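Side-chain contacts in odorant-binding protein (Phormia regina, PDB 5DIC), which binds long-chain fatty acids such as palmitate and, as an odorant-binding protein of the blowfly oral disk, probably carries them through aqueous secretions: residues K21-S26 with G49-E54; T31-K36 with P43-F48; K90-A95 with F102-C107. One frame throughout, in Å; residues are numbered along the deposited sequence.

Contact 1: residues K21-S26 with G49-E54; sequences KQEKVS and GTCFFE. With PLM (palmitic acid), chain B.
Cys51 packs its buried CB against Glu23, and this is the tight part of the contact between the end of helix 6-22 and helix 43-55. Glu23 doubles back at its second torsion (chi2 -62°), which lays CG and the carboxylate alongside the cysteine: Cys51 CB lies 3.6 Å from Glu23 CG and 3.5 Å from Glu23 OE2. The cysteine sulfur is bonded to Cys19, one helical turn before Glu23, so packing and covalent link tie the same two helices. The disulfide is one of the three that characterise classic insect odorant-binding proteins, whose fold is a compact bundle of helices around a ligand pocket. Just beyond Glu23, helix 6-22 closes in a Schellman motif with Lys24, at positive phi, as its C-prime residue. On the solvent side the contact is looser. The exposed Gln22 arrives with an extended chain, CG anti to the backbone N, and its amide NE2 skirts Cys51 SG at 3.4 Å. It stays 4.4 Å from Glu54 OE1, and a water bridges these two atoms in place of a direct bond. What holds the amide and the Glu23 carboxylate in place is an almost straight, in-plane bond of 2.9 Å from Gln22 NE2 to Glu23 OE2, while Gln22 OE1 accepts from Lys55. Glu23 OE2 and Glu54 OE1 remain 4.9 Å apart; both form salt bridges to Arg97, which should ease their mutual repulsion. Farther along helix 43-55, the Phe53 ring carries palmitate CF over the centre of one face, 3.6 Å above its plane.

Contact 2: residues T31-K36 with P43-F48; sequences TKLRNK and PAMKCF
Leu33 sets its CD1 methyl over one face of the Phe48 ring, 3.9 Å from the centroid and 28° off the ring normal, a CH-pi contact. The methyl sits toward the CB side of the ring, 3.5 Å from Phe48 CG. Different first torsions bring the groups together: Phe48 holds CG anti to its own N (chi1 172°), whereas Leu33 holds CG anti to its carbonyl carbon, and the two side chains slide past each other in opposite senses. Met45 runs antiparallel to Leu33 as well. Its chain is straight as far as SD and then turns at chi3 (68°), which swings CE back to within 4.0 Å of Leu33 CD2. Lys32 crosses the methionine at about a right angle, its CE methylene 3.8 Å from Met45 SD. Phe16 of helix 6-22 packs against both Leu33 and Phe48, so this junction of helices 27-34 and 43-55 belongs to the interior of the helical bundle. At the edge of the contact the methylenes of Lys32 pack on the thioether of Met45. No hydrogen bond joins the two segments, so the helices are held here by dispersion and shape between apolar groups.

Contact 3: residues K90-A95 with F102-C107; sequences KNIKGA and FKIFEC. With PLM (palmitic acid), chain B.
Ile92 points its side chain at helix 97-113, where its two branches part to Lys103 and Cys107, with Ile104 against CB between them. The Ile92 and Lys103 side chains cross at about a right angle, with Ile92 CG2 3.6 Å from Lys103 CB. The other branch leads along the helix toward Cys107: with CG1 anti to the carbonyl carbon and the chain extended beyond it, CD1 comes to 3.4 Å from Cys107 CB, tighter than usual for two carbons, and to 3.5 Å from Cys107 SG. Between these two, Ile104 brings its CG1 to 4.0 Å from Ile92 CB. This isoleucine faces two ways. CG1 and CD1 meet the loop, while CG2 turns to the interior and reaches the methyl end of palmitate, CG, at 3.7 Å. Lys93 starts away from the helix but folds back through bends at chi2 and chi4, which place NZ 3.9 Å from Ile104 CD1. There Lys93 NZ also lies above the carbonyl plane of Ile92 O, at 2.6 Å, a separation so short that its detail is doubtful. Lys103 instead extends past the loop, setting its CD beside Gly94 CA, and its NZ reaches Lys93 O through a single water. Cys107 is joined to Cys89 at the end of helix 79-89, one of the three disulfides of the odorant-binding fold, so the loop is fastened to helix 97-113 by a covalent bond just before it begins and by Ile92 within it. Direct contact between the segments is largely apolar, with no hydrogen bond between them, so close fit and the disulfide hold the loop here; with the lipid tail on the far side of Ile104, this is consistent with the packing forming part of the pocket wall near the methyl end of the palmitate.

Contacts 1 and 2 are neighbours, their centres 8 Å apart, and share helix 43-55; contact 2 is nested within the loop closed by contact 1. Val25 bridges them, its CG1 and CG2 each 3.9 Å from Leu33 CD1 and Phe48 CB respectively. Contact 3 lies about 16 Å from contact 1 and 17 Å from contact 2, centre to centre, yet Phe53 CZ meets Phe105 CD1, and Lys46 CE meets Phe102 CD2, each at 3.6 Å. Contacts 1 and 3 converge on one palmitate, hydrogen-bonded to Lys72: Phe53 CG and Ile104 CG2 each come to 3.7 Å from its CF and CG respectively. The Phe48 side chain is about 8 Å from a bound palmitic acid, and a second palmitate touches Lys36.

Contact 1: residues K21-S26 with G49-E54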
loop_
_atom_site.group_PDB
_atom_site.type_symbol
_atom_site.label_atom_id
_atom_site.label_comp_id
_atom_site.label_asym_id
_atom_site.label_seq_id
_atom_site.Cartn_x
_atom_site.Cartn_y
_atom_site.Cartn_z
ATOM N N LYS A 21 -0.824 10.229 11.903
ATOM C CA LYS A 21 -0.495 11.613 12.234
ATOM C C LYS A 21 -0.381 12.490 10.973
ATOM O O LYS A 21 -1.025 13.530 10.865
ATOM C CB LYS A 21 0.805 11.662 13.024
ATOM C CG LYS A 21 1.191 13.064 13.454
ATOM C CD LYS A 21 2.448 13.088 14.323
ATOM C CE LYS A 21 2.800 14.508 14.733
ATOM N NZ LYS A 21 3.993 14.554 15.622
ATOM N N GLN A 22 0.408 12.043 10.000
ATOM C CA GLN A 22 0.718 12.872 8.839
ATOM C C GLN A 22 -0.515 13.177 8.008
ATOM O O GLN A 22 -0.693 14.300 7.510
ATOM C CB GLN A 22 1.753 12.186 7.948
ATOM C CG GLN A 22 2.197 13.015 6.768
ATOM C CD GLN A 22 3.306 12.354 6.011
ATOM O OE1 GLN A 22 4.424 12.282 6.477
ATOM N NE2 GLN A 22 2.979 11.798 4.852
ATOM N N GLU A 23 -1.400 12.182 7.873
ATOM C CA GLU A 23 -2.602 12.330 7.047
ATOM C C GLU A 23 -3.849 12.692 7.862
ATOM O O GLU A 23 -4.953 12.698 7.337
ATOM C CB GLU A 23 -2.821 11.105 6.183
ATOM C CG GLU A 23 -1.582 10.689 5.394
ATOM C CD GLU A 23 -1.056 11.683 4.382
ATOM O OE1 GLU A 23 -1.857 12.405 3.755
ATOM O OE2 GLU A 23 0.174 11.658 4.150
ATOM N N LYS A 24 -3.657 13.026 9.138
ATOM C CA LYS A 24 -4.736 13.587 9.955
ATOM C C LYS A 24 -5.945 12.666 9.992
ATOM O O LYS A 24 -7.086 13.094 9.897
ATOM C CB LYS A 24 -5.081 15.003 9.526
ATOM C CG LYS A 24 -3.896 15.926 9.672
ATOM C CD LYS A 24 -4.193 17.320 9.174
ATOM C CE LYS A 24 -3.039 18.233 9.524
ATOM N NZ LYS A 24 -1.795 17.888 8.800
ATOM N N VAL A 25 -5.675 11.382 10.165
ATOM C CA VAL A 25 -6.707 10.356 10.161
ATOM C C VAL A 25 -7.481 10.431 11.483
ATOM O O VAL A 25 -6.863 10.565 12.536
ATOM C CB VAL A 25 -6.031 8.986 9.953
ATOM C CG1 VAL A 25 -7.009 7.841 9.989
ATOM C CG2 VAL A 25 -5.176 8.956 8.675
ATOM N N SER A 26 -8.814 10.352 11.427
ATOM C CA SER A 26 -9.597 10.407 12.651
ATOM C C SER A 26 -9.428 9.133 13.465
ATOM O O SER A 26 -8.995 8.105 12.960
ATOM C CB SER A 26 -11.079 10.583 12.335
ATOM O OG SER A 26 -11.667 9.374 11.880
ATOM N N GLY A 49 -3.310 5.252 3.230
ATOM C CA GLY A 49 -2.717 4.150 2.484
ATOM C C GLY A 49 -1.593 4.645 1.605
ATOM O O GLY A 49 -0.556 4.013 1.518
ATOM N N THR A 50 -1.819 5.779 0.929
ATOM C CA THR A 50 -0.768 6.382 0.122
ATOM C C THR A 50 0.471 6.674 0.934
ATOM O O THR A 50 1.593 6.330 0.547
ATOM C CB THR A 50 -1.336 7.626 -0.579
ATOM O OG1 THR A 50 -2.429 7.254 -1.427
ATOM C CG2 THR A 50 -0.342 8.304 -1.432
ATOM N N CYS A 51 0.259 7.311 2.080
ATOM C CA CYS A 51 1.346 7.564 3.008
ATOM C C CYS A 51 2.085 6.286 3.390
ATOM O O CYS A 51 3.310 6.257 3.434
ATOM C CB CYS A 51 0.810 8.267 4.255
ATOM S SG CYS A 51 1.978 8.577 5.567
ATOM N N PHE A 52 1.329 5.224 3.683
ATOM C CA PHE A 52 1.951 3.996 4.127
ATOM C C PHE A 52 2.899 3.496 3.047
ATOM O O PHE A 52 4.032 3.101 3.336
ATOM C CB PHE A 52 0.875 2.989 4.499
ATOM C CG PHE A 52 1.429 1.721 5.059
ATOM C CD1 PHE A 52 1.703 1.615 6.414
ATOM C CD2 PHE A 52 1.701 0.648 4.245
ATOM C CE1 PHE A 52 2.241 0.461 6.936
ATOM C CE2 PHE A 52 2.255 -0.519 4.760
ATOM C CZ PHE A 52 2.523 -0.584 6.107
ATOM N N PHE A 53 2.414 3.440 1.816
ATOM C CA PHE A 53 3.254 2.981 0.718
ATOM C C PHE A 53 4.431 3.866 0.422
ATOM O O PHE A 53 5.482 3.374 -0.005
ATOM C CB PHE A 53 2.370 2.670 -0.504
ATOM C CG PHE A 53 1.479 1.467 -0.249
ATOM C CD1 PHE A 53 2.028 0.225 0.034
ATOM C CD2 PHE A 53 0.112 1.603 -0.225
ATOM C CE1 PHE A 53 1.220 -0.850 0.343
ATOM C CE2 PHE A 53 -0.719 0.539 0.066
ATOM C CZ PHE A 53 -0.155 -0.691 0.362
ATOM N N GLU A 54 4.281 5.153 0.693
ATOM C CA GLU A 54 5.426 6.062 0.649
ATOM C C GLU A 54 6.452 5.734 1.747
ATOM O O GLU A 54 7.655 5.642 1.489
ATOM C CB GLU A 54 4.968 7.516 0.758
ATOM C CG GLU A 54 4.191 8.018 -0.437
ATOM C CD GLU A 54 3.483 9.343 -0.227
ATOM O OE1 GLU A 54 3.367 9.804 0.936
ATOM O OE2 GLU A 54 3.013 9.925 -1.239
HETATM C C1 PLM B . 7.836 -2.487 5.892
HETATM O O1 PLM B . 8.259 -2.865 4.767
HETATM O O2 PLM B . 8.209 -1.421 6.413
HETATM C C2 PLM B . 6.801 -3.266 6.665
HETATM C C3 PLM B . 6.204 -4.418 5.869
HETATM C C4 PLM B . 5.266 -3.922 4.788
HETATM C C5 PLM B . 4.437 -5.092 4.289
HETATM C C6 PLM B . 3.723 -4.745 3.004
HETATM C C7 PLM B . 4.689 -4.770 1.841
HETATM C C8 PLM B . 3.845 -4.639 0.599
HETATM C C9 PLM B . 4.721 -4.052 -0.480
HETATM C CA PLM B . 4.145 -4.149 -1.884
HETATM C CB PLM B . 3.742 -2.835 -2.519
HETATM C CC PLM B . 2.735 -3.030 -3.648
HETATM C CD PLM B . 1.563 -2.058 -3.519
HETATM C CE PLM B . 1.962 -0.582 -3.704
HETATM C CF PLM B . 0.724 0.333 -3.701
HETATM C CG PLM B . 1.007 1.806 -3.953
HETATM O O HOH W 1 4.902 10.368 3.168
#

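Contact 2: residues T31-K36 with P43-F48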
loop_
_atom_site.group_PDB
_atom_site.type_symbol
_atom_site.label_atom_id
_atom_site.label_comp_id
_atom_site.label_asym_id
_atom_site.label_seq_id
_atom_site.Cartn_x
_atom_site.Cartn_y
_atom_site.Cartn_z
ATOM N N THR A 31 -9.076 3.224 13.527
ATOM C CA THR A 31 -9.501 1.912 14.005
ATOM C C THR A 31 -10.034 1.033 12.860
ATOM O O THR A 31 -9.761 -0.170 12.831
ATOM C CB THR A 31 -10.437 2.021 15.213
ATOM O OG1 THR A 31 -10.507 0.730 15.810
ATOM C CG2 THR A 31 -11.784 2.403 14.891
ATOM N N LYS A 32 -10.735 1.629 11.901
ATOM C CA LYS A 32 -11.071 0.865 10.709
ATOM C C LYS A 32 -9.827 0.333 10.049
ATOM O O LYS A 32 -9.756 -0.843 9.664
ATOM C CB LYS A 32 -11.903 1.678 9.718
ATOM C CG LYS A 32 -13.335 1.891 10.188
ATOM C CD LYS A 32 -14.221 2.443 9.100
ATOM C CE LYS A 32 -14.055 3.919 8.856
ATOM N NZ LYS A 32 -15.295 4.445 8.206
ATOM N N LEU A 33 -8.851 1.208 9.843
ATOM C CA LEU A 33 -7.617 0.788 9.165
ATOM C C LEU A 33 -6.888 -0.329 9.914
ATOM O O LEU A 33 -6.450 -1.304 9.302
ATOM C CB LEU A 33 -6.705 1.996 8.936
ATOM C CG LEU A 33 -7.210 3.030 7.935
ATOM C CD1 LEU A 33 -6.548 4.385 8.171
ATOM C CD2 LEU A 33 -7.014 2.515 6.521
ATOM N N ARG A 34 -6.793 -0.203 11.231
ATOM C CA ARG A 34 -6.126 -1.234 12.026
ATOM C C ARG A 34 -6.807 -2.586 11.936
ATOM O O ARG A 34 -6.151 -3.599 12.067
ATOM C CB ARG A 34 -6.067 -0.758 13.478
ATOM C CG ARG A 34 -5.184 -1.539 14.443
ATOM C CD ARG A 34 -5.646 -1.410 15.891
ATOM N NE ARG A 34 -6.520 -0.267 16.109
ATOM C CZ ARG A 34 -7.124 -0.002 17.259
ATOM N NH1 ARG A 34 -6.969 -0.802 18.314
ATOM N NH2 ARG A 34 -7.879 1.063 17.378
ATOM N N ASN A 35 -8.113 -2.573 11.702
ATOM C CA ASN A 35 -8.900 -3.791 11.553
ATOM C C ASN A 35 -9.084 -4.246 10.120
ATOM O O ASN A 35 -9.872 -5.143 9.852
ATOM C CB ASN A 35 -10.243 -3.618 12.264
ATOM C CG ASN A 35 -10.082 -3.677 13.761
ATOM O OD1 ASN A 35 -9.949 -4.770 14.313
ATOM N ND2 ASN A 35 -10.026 -2.540 14.416
ATOM N N LYS A 36 -8.367 -3.617 9.197
ATOM C CA LYS A 36 -8.418 -3.975 7.775
ATOM C C LYS A 36 -9.813 -3.804 7.202
ATOM O O LYS A 36 -10.212 -4.523 6.292
ATOM C CB LYS A 36 -7.842 -5.384 7.536
ATOM C CG LYS A 36 -6.394 -5.518 7.975
ATOM C CD LYS A 36 -5.879 -6.928 7.759
ATOM C CE LYS A 36 -4.373 -6.995 7.943
ATOM N NZ LYS A 36 -3.876 -8.387 7.777
ATOM N N PRO A 43 -11.750 9.623 2.199
ATOM C CA PRO A 43 -10.584 10.305 1.621
ATOM C C PRO A 43 -9.333 10.206 2.510
ATOM O O PRO A 43 -8.246 9.991 2.002
ATOM C CB PRO A 43 -11.072 11.748 1.427
ATOM C CG PRO A 43 -12.536 11.559 1.161
ATOM C CD PRO A 43 -12.965 10.457 2.093
ATOM N N ALA A 44 -9.483 10.339 3.828
ATOM C CA ALA A 44 -8.331 10.286 4.705
ATOM C C ALA A 44 -7.777 8.866 4.789
ATOM O O ALA A 44 -6.575 8.690 4.967
ATOM C CB ALA A 44 -8.653 10.823 6.094
ATOM N N MET A 45 -8.636 7.848 4.662
ATOM C CA MET A 45 -8.127 6.491 4.580
ATOM C C MET A 45 -7.299 6.250 3.306
ATOM O O MET A 45 -6.282 5.553 3.356
ATOM C CB MET A 45 -9.275 5.486 4.691
ATOM C CG MET A 45 -9.941 5.499 6.060
ATOM S SD MET A 45 -11.498 4.609 6.126
ATOM C CE MET A 45 -10.897 2.942 5.910
ATOM N N LYS A 46 -7.736 6.830 2.185
ATOM C CA LYS A 46 -6.925 6.755 0.973
ATOM C C LYS A 46 -5.591 7.458 1.157
ATOM O O LYS A 46 -4.550 6.964 0.709
ATOM C CB LYS A 46 -7.677 7.378 -0.211
ATOM C CG LYS A 46 -8.938 6.625 -0.612
ATOM C CD LYS A 46 -9.539 7.292 -1.864
ATOM C CE LYS A 46 -10.811 6.677 -2.367
ATOM N NZ LYS A 46 -11.248 7.491 -3.548
ATOM N N CYS A 47 -5.606 8.610 1.814
ATOM C CA CYS A 47 -4.343 9.273 2.073
ATOM C C CYS A 47 -3.455 8.487 3.025
ATOM O O CYS A 47 -2.251 8.407 2.815
ATOM C CB CYS A 47 -4.558 10.654 2.638
ATOM S SG CYS A 47 -5.219 11.868 1.466
ATOM N N PHE A 48 -4.058 7.885 4.060
ATOM C CA PHE A 48 -3.296 6.993 4.923
ATOM C C PHE A 48 -2.583 5.908 4.118
ATOM O O PHE A 48 -1.400 5.656 4.326
ATOM C CB PHE A 48 -4.220 6.321 5.955
ATOM C CG PHE A 48 -3.502 5.244 6.725
ATOM C CD1 PHE A 48 -3.491 3.961 6.247
ATOM C CD2 PHE A 48 -2.777 5.527 7.863
ATOM C CE1 PHE A 48 -2.742 2.974 6.863
ATOM C CE2 PHE A 48 -2.046 4.563 8.500
ATOM C CZ PHE A 48 -2.017 3.285 8.003
#

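Contact 3: residues K90-A95 with F102-C107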
loop_
_atom_site.group_PDB
_atom_site.type_symbol
_atom_site.label_atom_id
_atom_site.label_comp_id
_atom_site.label_asym_id
_atom_site.label_seq_id
_atom_site.Cartn_x
_atom_site.Cartn_y
_atom_site.Cartn_z
ATOM N N LYS A 90 1.594 -0.161 -12.476
ATOM C CA LYS A 90 2.448 0.908 -12.012
ATOM C C LYS A 90 2.121 2.251 -12.641
ATOM O O LYS A 90 2.541 3.277 -12.100
ATOM C CB LYS A 90 3.905 0.575 -12.244
ATOM C CG LYS A 90 4.310 0.661 -13.688
ATOM C CD LYS A 90 5.708 0.141 -13.870
ATOM C CE LYS A 90 6.138 0.371 -15.302
ATOM N NZ LYS A 90 7.553 -0.048 -15.446
ATOM N N ASN A 91 1.378 2.249 -13.767
ATOM C CA ASN A 91 1.053 3.498 -14.465
ATOM C C ASN A 91 -0.310 4.071 -14.170
ATOM O O ASN A 91 -0.712 5.055 -14.774
ATOM C CB ASN A 91 1.173 3.311 -15.976
ATOM C CG ASN A 91 2.580 2.952 -16.400
ATOM O OD1 ASN A 91 3.537 3.607 -15.989
ATOM N ND2 ASN A 91 2.720 1.907 -17.222
ATOM N N ILE A 92 -1.012 3.494 -13.223
ATOM C CA ILE A 92 -2.321 3.960 -12.876
ATOM C C ILE A 92 -2.288 5.334 -12.221
ATOM O O ILE A 92 -1.498 5.590 -11.320
ATOM C CB ILE A 92 -2.991 2.950 -11.952
ATOM C CG1 ILE A 92 -3.409 1.771 -12.837
ATOM C CG2 ILE A 92 -4.200 3.551 -11.254
ATOM C CD1 ILE A 92 -3.854 0.566 -12.069
ATOM N N LYS A 93 -3.174 6.209 -12.701
ATOM C CA LYS A 93 -3.345 7.488 -12.081
ATOM C C LYS A 93 -4.789 7.747 -11.704
ATOM O O LYS A 93 -5.705 7.373 -12.421
ATOM C CB LYS A 93 -2.615 8.581 -12.890
ATOM C CG LYS A 93 -1.076 8.410 -12.794
ATOM C CD LYS A 93 -0.609 8.076 -11.358
ATOM C CE LYS A 93 0.748 7.390 -11.139
ATOM N NZ LYS A 93 1.026 5.945 -11.576
ATOM N N GLY A 94 -4.957 8.369 -10.547
ATOM C CA GLY A 94 -6.267 8.730 -10.009
ATOM C C GLY A 94 -6.465 10.226 -10.015
ATOM O O GLY A 94 -5.755 10.955 -10.708
ATOM N N ALA A 95 -7.379 10.688 -9.170
ATOM C CA ALA A 95 -7.855 12.084 -9.208
ATOM C C ALA A 95 -6.904 13.077 -8.523
ATOM O O ALA A 95 -6.952 14.270 -8.783
ATOM C CB ALA A 95 -9.236 12.163 -8.578
ATOM N N PHE A 102 -4.442 4.928 -3.773
ATOM C CA PHE A 102 -5.508 3.954 -3.590
ATOM C C PHE A 102 -5.730 3.096 -4.841
ATOM O O PHE A 102 -5.829 1.863 -4.729
ATOM C CB PHE A 102 -6.791 4.699 -3.235
ATOM C CG PHE A 102 -7.998 3.816 -3.160
ATOM C CD1 PHE A 102 -8.040 2.767 -2.262
ATOM C CD2 PHE A 102 -9.072 4.026 -3.995
ATOM C CE1 PHE A 102 -9.138 1.945 -2.179
ATOM C CE2 PHE A 102 -10.172 3.209 -3.925
ATOM C CZ PHE A 102 -10.212 2.166 -3.007
ATOM N N LYS A 103 -5.782 3.722 -6.015
ATOM C CA LYS A 103 -6.032 2.971 -7.241
ATOM C C LYS A 103 -4.886 2.026 -7.578
ATOM O O LYS A 103 -5.128 0.924 -8.080
ATOM C CB LYS A 103 -6.347 3.918 -8.391
ATOM C CG LYS A 103 -7.748 4.503 -8.290
ATOM C CD LYS A 103 -8.060 5.393 -9.476
ATOM C CE LYS A 103 -9.555 5.654 -9.648
ATOM N NZ LYS A 103 -9.978 5.662 -11.095
ATOM N N ILE A 104 -3.650 2.443 -7.330
ATOM C CA ILE A 104 -2.522 1.522 -7.548
ATOM C C ILE A 104 -2.624 0.322 -6.608
ATOM O O ILE A 104 -2.475 -0.831 -7.025
ATOM C CB ILE A 104 -1.184 2.250 -7.387
ATOM C CG1 ILE A 104 -1.013 3.331 -8.451
ATOM C CG2 ILE A 104 -0.027 1.261 -7.475
ATOM C CD1 ILE A 104 0.118 4.289 -8.187
ATOM N N PHE A 105 -2.898 0.599 -5.345
ATOM C CA PHE A 105 -3.095 -0.479 -4.369
ATOM C C PHE A 105 -4.195 -1.449 -4.810
ATOM O O PHE A 105 -4.036 -2.666 -4.735
ATOM C CB PHE A 105 -3.408 0.136 -3.002
ATOM C CG PHE A 105 -3.952 -0.830 -1.993
ATOM C CD1 PHE A 105 -3.120 -1.747 -1.361
ATOM C CD2 PHE A 105 -5.306 -0.814 -1.651
ATOM C CE1 PHE A 105 -3.628 -2.633 -0.421
ATOM C CE2 PHE A 105 -5.812 -1.679 -0.699
ATOM C CZ PHE A 105 -4.972 -2.595 -0.097
ATOM N N GLU A 106 -5.323 -0.908 -5.267
ATOM C CA GLU A 106 -6.419 -1.768 -5.713
ATOM C C GLU A 106 -6.021 -2.659 -6.876
ATOM O O GLU A 106 -6.405 -3.830 -6.935
ATOM C CB GLU A 106 -7.657 -0.942 -6.114
ATOM C CG GLU A 106 -8.403 -0.233 -4.964
ATOM C CD GLU A 106 -9.878 -0.627 -4.846
ATOM O OE1 GLU A 106 -10.152 -1.690 -4.248
ATOM O OE2 GLU A 106 -10.775 0.126 -5.308
ATOM N N CYS A 107 -5.190 -2.119 -7.758
ATOM C CA CYS A 107 -4.699 -2.891 -8.890
ATOM C C CYS A 107 -3.803 -4.039 -8.405
ATOM O O CYS A 107 -3.941 -5.172 -8.880
ATOM C CB CYS A 107 -3.985 -2.002 -9.882
ATOM S SG CYS A 107 -3.373 -2.820 -11.378
HETATM C C1 PLM B . 7.836 -2.487 5.892
HETATM O O1 PLM B . 8.259 -2.865 4.767
HETATM O O2 PLM B . 8.209 -1.421 6.413
HETATM C C2 PLM B . 6.801 -3.266 6.665
HETATM C C3 PLM B . 6.204 -4.418 5.869
HETATM C C4 PLM B . 5.266 -3.922 4.788
HETATM C C5 PLM B . 4.437 -5.092 4.289
HETATM C C6 PLM B . 3.723 -4.745 3.004
HETATM C C7 PLM B . 4.689 -4.770 1.841
HETATM C C8 PLM B . 3.845 -4.639 0.599
HETATM C C9 PLM B . 4.721 -4.052 -0.480
HETATM C CA PLM B . 4.145 -4.149 -1.884
HETATM C CB PLM B . 3.742 -2.835 -2.519
HETATM C CC PLM B . 2.735 -3.030 -3.648
HETATM C CD PLM B . 1.563 -2.058 -3.519
HETATM C CE PLM B . 1.962 -0.582 -3.704
HETATM C CF PLM B . 0.724 0.333 -3.701
HETATM C CG PLM B . 1.007 1.806 -3.953
HETATM O O HOH W 2 -8.441 7.319 -12.721
#